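Local coordinates for protein 1,4-dihydroxy-6-naphtoate synthase (Archaeoglobus fulgidus, PDB 1ZBM) that probably converts cyclic dehypoxanthine futalosine into 1,4-dihydroxy-6-naphthoate, a step in the biosynthesis of menaquinone (vitamin K2), at residues H67-A70 / L71-D74; I137-L141 / D142-D146; A255-K258 / K259-M263. All coordinates share one frame; numbering follows the deposited sequence.

Contact 1: residues H67-A70 / L71-D74; sequences HAYA and LLDD
The ring of Tyr69 and the carboxylate-bearing side chain of Asp73, four residues on, meet at about a right angle, with ring and carboxylate planes 70° apart. What touches the ring is the methylene: Asp73 CB sits 4.0 Å from the centroid of the Tyr69 ring in an off-centre CH-pi contact, displaced toward the hydroxyl end, where it comes within 3.6 Å of Tyr69 CZ. Near the other end of the ring, Leu72 CD1 approaches Tyr69 CD1 obliquely at 4.0 Å. Tyr69 can receive both neighbours because its CG stands anti to the backbone N (chi1 180°), which carries the ring alongside Leu72 and Asp73. Its OH is bonded to the carbonyl of Tyr76, tying the side chain to the start of the next strand, and Tyr261 of helix 251-265 packs on it too. With a leucine in its place, Asp73 CB would probably lose its aromatic partner and the carbonyl of Tyr76 its hydroxyl.

The backbone is closed by two bonds: Leu71 N reaches Ala68 O at 2.7 Å, and Leu72 N reaches Tyr69 O at 3.0 Å. Leu72 folds back over the first of these acceptors, its CG 3.3 Å from Ala68 O. At the helical end, His67 gives its backbone N to Thr114 OG1, a predicted substrate-binding residue, while its ND1 pairs with Thr113 O. The arrangement is that of a short helix leaving through a type I beta turn, Tyr69 to Leu72, beside the presumed substrate site.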
loop_
_atom_site.group_PDB
_atom_site.type_symbol
_atom_site.label_atom_id
_atom_site.label_comp_id
_atom_site.label_asym_id
_atom_site.label_seq_id
_atom_site.Cartn_x
_atom_site.Cartn_y
_atom_site.Cartn_z
ATOM N N HIS A 67 4.342 7.794 -0.185
ATOM C CA HIS A 67 5.516 8.410 -0.796
ATOM C C HIS A 67 5.113 9.176 -2.066
ATOM O O HIS A 67 5.264 10.396 -2.149
ATOM C CB HIS A 67 6.529 7.322 -1.149
ATOM C CG HIS A 67 7.758 7.827 -1.843
ATOM N ND1 HIS A 67 8.691 6.981 -2.403
ATOM C CD2 HIS A 67 8.214 9.085 -2.062
ATOM C CE1 HIS A 67 9.668 7.694 -2.937
ATOM N NE2 HIS A 67 9.403 8.973 -2.744
ATOM N N ALA A 68 4.594 8.441 -3.043
ATOM C CA ALA A 68 4.169 9.009 -4.311
ATOM C C ALA A 68 3.239 10.206 -4.136
ATOM O O ALA A 68 3.374 11.214 -4.833
ATOM C CB ALA A 68 3.492 7.939 -5.151
ATOM N N TYR A 69 2.304 10.101 -3.196
ATOM C CA TYR A 69 1.349 11.170 -2.939
ATOM C C TYR A 69 2.006 12.530 -2.756
ATOM O O TYR A 69 1.465 13.552 -3.185
ATOM C CB TYR A 69 0.504 10.859 -1.697
ATOM C CG TYR A 69 -0.496 11.953 -1.397
ATOM C CD1 TYR A 69 -1.568 12.183 -2.254
ATOM C CD2 TYR A 69 -0.316 12.826 -0.321
ATOM C CE1 TYR A 69 -2.428 13.254 -2.060
ATOM C CE2 TYR A 69 -1.181 13.911 -0.119
ATOM C CZ TYR A 69 -2.232 14.109 -1.006
ATOM O OH TYR A 69 -3.076 15.183 -0.872
ATOM N N ALA A 70 3.171 12.550 -2.116
ATOM C CA ALA A 70 3.861 13.816 -1.887
ATOM C C ALA A 70 4.240 14.508 -3.202
ATOM O O ALA A 70 4.430 15.726 -3.232
ATOM C CB ALA A 70 5.100 13.590 -1.032
ATOM N N LEU A 71 4.322 13.730 -4.282
ATOM C CA LEU A 71 4.673 14.260 -5.600
ATOM C C LEU A 71 3.446 14.528 -6.487
ATOM O O LEU A 71 3.585 14.771 -7.691
ATOM C CB LEU A 71 5.622 13.294 -6.325
ATOM C CG LEU A 71 7.041 13.102 -5.784
ATOM C CD1 LEU A 71 7.660 11.850 -6.376
ATOM C CD2 LEU A 71 7.889 14.323 -6.117
ATOM N N LEU A 72 2.250 14.486 -5.904
ATOM C CA LEU A 72 1.037 14.735 -6.671
ATOM C C LEU A 72 -0.149 15.213 -5.837
ATOM O O LEU A 72 -1.309 14.987 -6.185
ATOM C CB LEU A 72 0.676 13.485 -7.475
ATOM C CG LEU A 72 0.864 12.179 -6.715
ATOM C CD1 LEU A 72 -0.452 11.813 -6.043
ATOM C CD2 LEU A 72 1.306 11.075 -7.663
ATOM N N ASP A 73 0.162 15.909 -4.748
ATOM C CA ASP A 73 -0.847 16.445 -3.850
ATOM C C ASP A 73 -1.446 17.740 -4.416
ATOM O O ASP A 73 -2.264 18.399 -3.767
ATOM C CB ASP A 73 -0.228 16.696 -2.471
ATOM C CG ASP A 73 0.878 17.742 -2.506
ATOM O OD1 ASP A 73 1.740 17.677 -3.407
ATOM O OD2 ASP A 73 0.889 18.625 -1.624
ATOM N N ASP A 74 -1.029 18.094 -5.631
ATOM C CA ASP A 74 -1.534 19.281 -6.314
ATOM C C ASP A 74 -2.817 18.955 -7.080
ATOM O O ASP A 74 -3.743 19.768 -7.166
ATOM C CB ASP A 74 -0.479 19.845 -7.284
ATOM C CG ASP A 74 0.027 18.815 -8.287
ATOM O OD1 ASP A 74 0.457 17.714 -7.861
ATOM O OD2 ASP A 74 0.018 19.102 -9.515
#

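Contact 2: residues I137-L141 / D142-D146; sequences IQAVL and DEEVD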
loop_
_atom_site.group_PDB
_atom_site.type_symbol
_atom_site.label_atom_id
_atom_site.label_comp_id
_atom_site.label_asym_id
_atom_site.label_seq_id
_atom_site.Cartn_x
_atom_site.Cartn_y
_atom_site.Cartn_z
ATOM N N ILE A 137 11.665 -12.190 -4.433
ATOM C CA ILE A 137 12.014 -13.387 -3.689
ATOM C C ILE A 137 12.962 -14.286 -4.454
ATOM O O ILE A 137 13.974 -14.738 -3.915
ATOM C CB ILE A 137 10.771 -14.200 -3.304
ATOM C CG1 ILE A 137 9.897 -13.387 -2.355
ATOM C CG2 ILE A 137 11.193 -15.500 -2.614
ATOM C CD1 ILE A 137 10.511 -13.192 -0.987
ATOM N N GLN A 138 12.635 -14.558 -5.708
ATOM C CA GLN A 138 13.487 -15.408 -6.521
ATOM C C GLN A 138 14.907 -14.813 -6.595
ATOM O O GLN A 138 15.886 -15.507 -6.328
ATOM C CB GLN A 138 12.885 -15.565 -7.927
ATOM C CG GLN A 138 13.568 -16.620 -8.786
ATOM C CD GLN A 138 12.934 -16.764 -10.161
ATOM O OE1 GLN A 138 13.630 -16.734 -11.186
ATOM N NE2 GLN A 138 11.609 -16.925 -10.196
ATOM N N ALA A 139 15.015 -13.523 -6.917
ATOM C CA ALA A 139 16.320 -12.871 -7.032
ATOM C C ALA A 139 17.192 -13.011 -5.786
ATOM O O ALA A 139 18.418 -13.103 -5.878
ATOM C CB ALA A 139 16.144 -11.387 -7.373
ATOM N N VAL A 140 16.566 -13.013 -4.620
ATOM C CA VAL A 140 17.320 -13.136 -3.388
ATOM C C VAL A 140 17.830 -14.552 -3.171
ATOM O O VAL A 140 19.023 -14.770 -2.901
ATOM C CB VAL A 140 16.474 -12.709 -2.200
ATOM C CG1 VAL A 140 17.262 -12.878 -0.914
ATOM C CG2 VAL A 140 16.056 -11.261 -2.389
ATOM N N LEU A 141 16.924 -15.513 -3.304
ATOM C CA LEU A 141 17.258 -16.924 -3.142
ATOM C C LEU A 141 18.330 -17.348 -4.136
ATOM O O LEU A 141 19.205 -18.141 -3.804
ATOM C CB LEU A 141 16.005 -17.791 -3.338
ATOM C CG LEU A 141 14.911 -17.778 -2.247
ATOM C CD1 LEU A 141 13.696 -18.601 -2.701
ATOM C CD2 LEU A 141 15.480 -18.356 -0.967
ATOM N N ASP A 142 18.265 -16.825 -5.355
ATOM C CA ASP A 142 19.255 -17.186 -6.365
ATOM C C ASP A 142 20.461 -16.237 -6.360
ATOM O O ASP A 142 21.257 -16.229 -7.298
ATOM C CB ASP A 142 18.611 -17.233 -7.761
ATOM C CG ASP A 142 17.726 -18.464 -7.966
ATOM O OD1 ASP A 142 17.617 -19.297 -7.040
ATOM O OD2 ASP A 142 17.142 -18.602 -9.068
ATOM N N GLU A 143 20.584 -15.438 -5.302
ATOM C CA GLU A 143 21.701 -14.505 -5.127
ATOM C C GLU A 143 21.958 -13.566 -6.303
ATOM O O GLU A 143 23.101 -13.256 -6.648
ATOM C CB GLU A 143 22.967 -15.295 -4.767
ATOM C CG GLU A 143 22.740 -16.232 -3.576
ATOM C CD GLU A 143 24.014 -16.902 -3.039
ATOM O OE1 GLU A 143 23.883 -17.800 -2.186
ATOM O OE2 GLU A 143 25.122 -16.524 -3.460
ATOM N N GLU A 144 20.871 -13.112 -6.911
ATOM C CA GLU A 144 20.930 -12.185 -8.028
ATOM C C GLU A 144 21.199 -10.807 -7.411
ATOM O O GLU A 144 21.755 -9.911 -8.049
ATOM C CB GLU A 144 19.584 -12.208 -8.727
ATOM C CG GLU A 144 19.481 -11.442 -10.017
ATOM C CD GLU A 144 18.110 -11.628 -10.635
ATOM O OE1 GLU A 144 17.726 -12.804 -10.853
ATOM O OE2 GLU A 144 17.420 -10.611 -10.891
ATOM N N VAL A 145 20.798 -10.670 -6.150
ATOM C CA VAL A 145 20.987 -9.450 -5.391
ATOM C C VAL A 145 21.378 -9.827 -3.956
ATOM O O VAL A 145 21.397 -11.010 -3.605
ATOM C CB VAL A 145 19.692 -8.595 -5.385
ATOM C CG1 VAL A 145 19.348 -8.165 -6.809
ATOM C CG2 VAL A 145 18.529 -9.400 -4.792
ATOM N N ASP A 146 21.709 -8.847 -3.123
ATOM C CA ASP A 146 22.066 -9.167 -1.741
ATOM C C ASP A 146 20.829 -9.219 -0.866
ATOM O O ASP A 146 20.762 -9.999 0.086
ATOM C CB ASP A 146 23.031 -8.128 -1.165
ATOM C CG ASP A 146 24.333 -8.044 -1.948
ATOM O OD1 ASP A 146 24.409 -7.235 -2.892
ATOM O OD2 ASP A 146 25.269 -8.798 -1.616
HETATM O O HOH W 1 16.706 -16.579 -10.599
HETATM O O HOH W 2 20.965 -13.212 -1.882
#
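Ala139 O takes Glu144 N at 2.7 Å and Val140 O takes Glu143 N at 2.9 Å, directly after Asp142 N has made the last regular helical bond to Gln138 O. These bonds differ in approach: Glu144 N comes to its acceptor nearly in line with the C=O bond, whereas Glu143 N stands well above the carbonyl plane of Val140. A weak, longer bond from Val145 N also reaches Ala139 O, which therefore serves two successive amides.

Glu144 lies over the methyl of Ala139, with Glu144 CB 3.8 Å from Ala139 CB and the carboxylate carbon equally close. Its CG is anti to the backbone N (chi1 -173°) and the chain runs on extended, which lays the acid along Ala139 while OE1 pairs with Arg135.

The pattern is a Schellman motif, and Glu143, at positive phi (52°), is its C-prime residue. Its OE1 forms a salt bridge with Lys96, whose ammonium also bonds Leu141 O. The motif ends the helix of a beta-alpha-beta crossover that joins the parallel strands 127-130 and 147-150.

On the inner side, Val145 CG2 fits against Val140 CG2 at 3.9 Å, the two side chains crossing at about a right angle, and Val145 also rests on Ala107 of strand 105-108. On the solvent side, one water donates to both Gln138 OE1 and Asp142 OD2, the latter at 2.6 Å, bridging an amide and a carboxylate whose planes are 55° apart. A second water spans Val140 O and Val145 O.

Contact 3: residues A255-K258 / K259-M263; sequences AALK and KLYEM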
loop_
_atom_site.group_PDB
_atom_site.type_symbol
_atom_site.label_atom_id
_atom_site.label_comp_id
_atom_site.label_asym_id
_atom_site.label_seq_id
_atom_site.Cartn_x
_atom_site.Cartn_y
_atom_site.Cartn_z
ATOM N N ALA A 255 -0.727 12.967 11.367
ATOM C CA ALA A 255 0.510 13.485 11.941
ATOM C C ALA A 255 1.707 12.705 11.429
ATOM O O ALA A 255 2.767 13.280 11.163
ATOM C CB ALA A 255 0.450 13.416 13.459
ATOM N N ALA A 256 1.532 11.392 11.295
ATOM C CA ALA A 256 2.591 10.516 10.813
ATOM C C ALA A 256 2.999 10.867 9.385
ATOM O O ALA A 256 4.186 10.892 9.068
ATOM C CB ALA A 256 2.147 9.075 10.900
ATOM N N LEU A 257 2.032 11.142 8.519
ATOM C CA LEU A 257 2.376 11.511 7.147
ATOM C C LEU A 257 3.158 12.801 7.192
ATOM O O LEU A 257 4.212 12.925 6.563
ATOM C CB LEU A 257 1.134 11.749 6.308
ATOM C CG LEU A 257 0.513 10.573 5.566
ATOM C CD1 LEU A 257 -0.641 11.150 4.748
ATOM C CD2 LEU A 257 1.524 9.889 4.641
ATOM N N LYS A 258 2.634 13.769 7.941
ATOM C CA LYS A 258 3.305 15.062 8.056
ATOM C C LYS A 258 4.768 14.816 8.415
ATOM O O LYS A 258 5.668 15.356 7.772
ATOM C CB LYS A 258 2.641 15.935 9.134
ATOM C CG LYS A 258 3.072 17.398 9.082
ATOM C CD LYS A 258 2.893 18.116 10.429
ATOM C CE LYS A 258 3.534 19.517 10.406
ATOM N NZ LYS A 258 3.608 20.168 11.756
ATOM N N LYS A 259 4.999 13.983 9.427
ATOM C CA LYS A 259 6.358 13.663 9.877
ATOM C C LYS A 259 7.161 12.979 8.778
ATOM O O LYS A 259 8.280 13.389 8.449
ATOM C CB LYS A 259 6.305 12.751 11.108
ATOM C CG LYS A 259 7.674 12.324 11.617
ATOM C CD LYS A 259 8.472 13.532 12.038
ATOM C CE LYS A 259 9.847 13.152 12.535
ATOM N NZ LYS A 259 10.628 14.394 12.804
ATOM N N LEU A 260 6.583 11.922 8.221
ATOM C CA LEU A 260 7.229 11.176 7.154
ATOM C C LEU A 260 7.728 12.136 6.073
ATOM O O LEU A 260 8.884 12.061 5.660
ATOM C CB LEU A 260 6.244 10.180 6.538
ATOM C CG LEU A 260 6.662 9.482 5.242
ATOM C CD1 LEU A 260 7.909 8.628 5.475
ATOM C CD2 LEU A 260 5.516 8.606 4.748
ATOM N N TYR A 261 6.858 13.040 5.630
ATOM C CA TYR A 261 7.215 13.987 4.579
ATOM C C TYR A 261 8.335 14.926 4.998
ATOM O O TYR A 261 9.261 15.185 4.226
ATOM C CB TYR A 261 5.983 14.791 4.148
ATOM C CG TYR A 261 4.911 13.970 3.445
ATOM C CD1 TYR A 261 3.609 14.462 3.311
ATOM C CD2 TYR A 261 5.197 12.710 2.905
ATOM C CE1 TYR A 261 2.613 13.722 2.660
ATOM C CE2 TYR A 261 4.207 11.964 2.251
ATOM C CZ TYR A 261 2.916 12.483 2.135
ATOM O OH TYR A 261 1.937 11.755 1.502
ATOM N N GLU A 262 8.248 15.432 6.224
ATOM C CA GLU A 262 9.266 16.327 6.751
ATOM C C GLU A 262 10.612 15.622 6.684
ATOM O O GLU A 262 11.594 16.188 6.201
ATOM C CB GLU A 262 8.921 16.716 8.190
ATOM C CG GLU A 262 7.763 17.694 8.254
ATOM C CD GLU A 262 7.221 17.913 9.653
ATOM O OE1 GLU A 262 6.319 18.767 9.800
ATOM O OE2 GLU A 262 7.679 17.241 10.603
HETATM N N MSE A 263 10.650 14.374 7.139
HETATM C CA MSE A 263 11.898 13.623 7.091
HETATM C C MSE A 263 12.399 13.480 5.659
HETATM O O MSE A 263 13.595 13.564 5.413
HETATM C CB MSE A 263 11.723 12.233 7.701
HETATM C CG MSE A 263 11.522 12.221 9.200
HETATM SE SE MSE A 263 11.321 10.411 9.883
HETATM C CE MSE A 263 13.198 9.938 9.994
#
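Lys258 and Glu262, one helical turn apart, meet obliquely through the aliphatic chain of the lysine and one carboxylate oxygen. Lys258 runs extended from a CG anti to its own N (chi1 -166°), which carries its methylenes past Glu262. The salt bridge itself is long, NZ of Lys258 standing 3.6 Å from Glu262 OE1. That oxygen is modelled nearer to Lys258 CE than to the ammonium, so the exact placing of the charged end is doubtful.

Leu257 does the apolar work on another face. It lies side by side with Tyr261, both side chains pointing the same way, and Leu257 CD2 touches the far end of the ring, 3.9 Å from Tyr261 CZ. The near end is covered by backbone: Leu257 O sits over one face of the ring, 3.4 Å from Tyr261 CG, while also accepting Tyr261 N at 2.8 Å. One carbonyl thus takes the amide and covers a ring face of the same residue. The phenol OH turns to Ala66 O, a hydrogen bond to the neighbouring short helix.

Lys259 contributes chiefly its root. Lys259 CB lies 3.5 Å from Ala256 O, and the chain then bends at chi2 (61°) and leads away. Its amide bonds Ala255 O, the first of four successive i to i+4 bonds across the segments.

Helix 251-265 is wedged among several elements. Ala256 and Leu257 rest on Pro182 of strand 181-189, Leu260 and Ala256 on Trp173 of helix 169-174, and Leu257 and Tyr261 on helix 66-69.

In the fold
The three contacts follow one another along the chain without interleaving. Contacts 1 and 3, nearly two hundred residues apart in sequence, have centres about 13 Å apart and touch: Tyr69 CD2 lies 3.1 Å from Tyr261 OH, so the C-terminal helix 251-265 packs on helix 66-69, which follows strand 61-65 of the first mixed sheet. Contact 2 closes helix 136-141 and leads into strand 147-150 of the second sheet, its centre about 31 Å from that of contact 1 and 32 Å from that of contact 3. This spread agrees with the two-lobed build of the periplasmic-binding-protein clan. Contacts 1 and 3 each approach Thr114, a predicted substrate-binding residue, whereas contact 2 lies remote from the annotated sites.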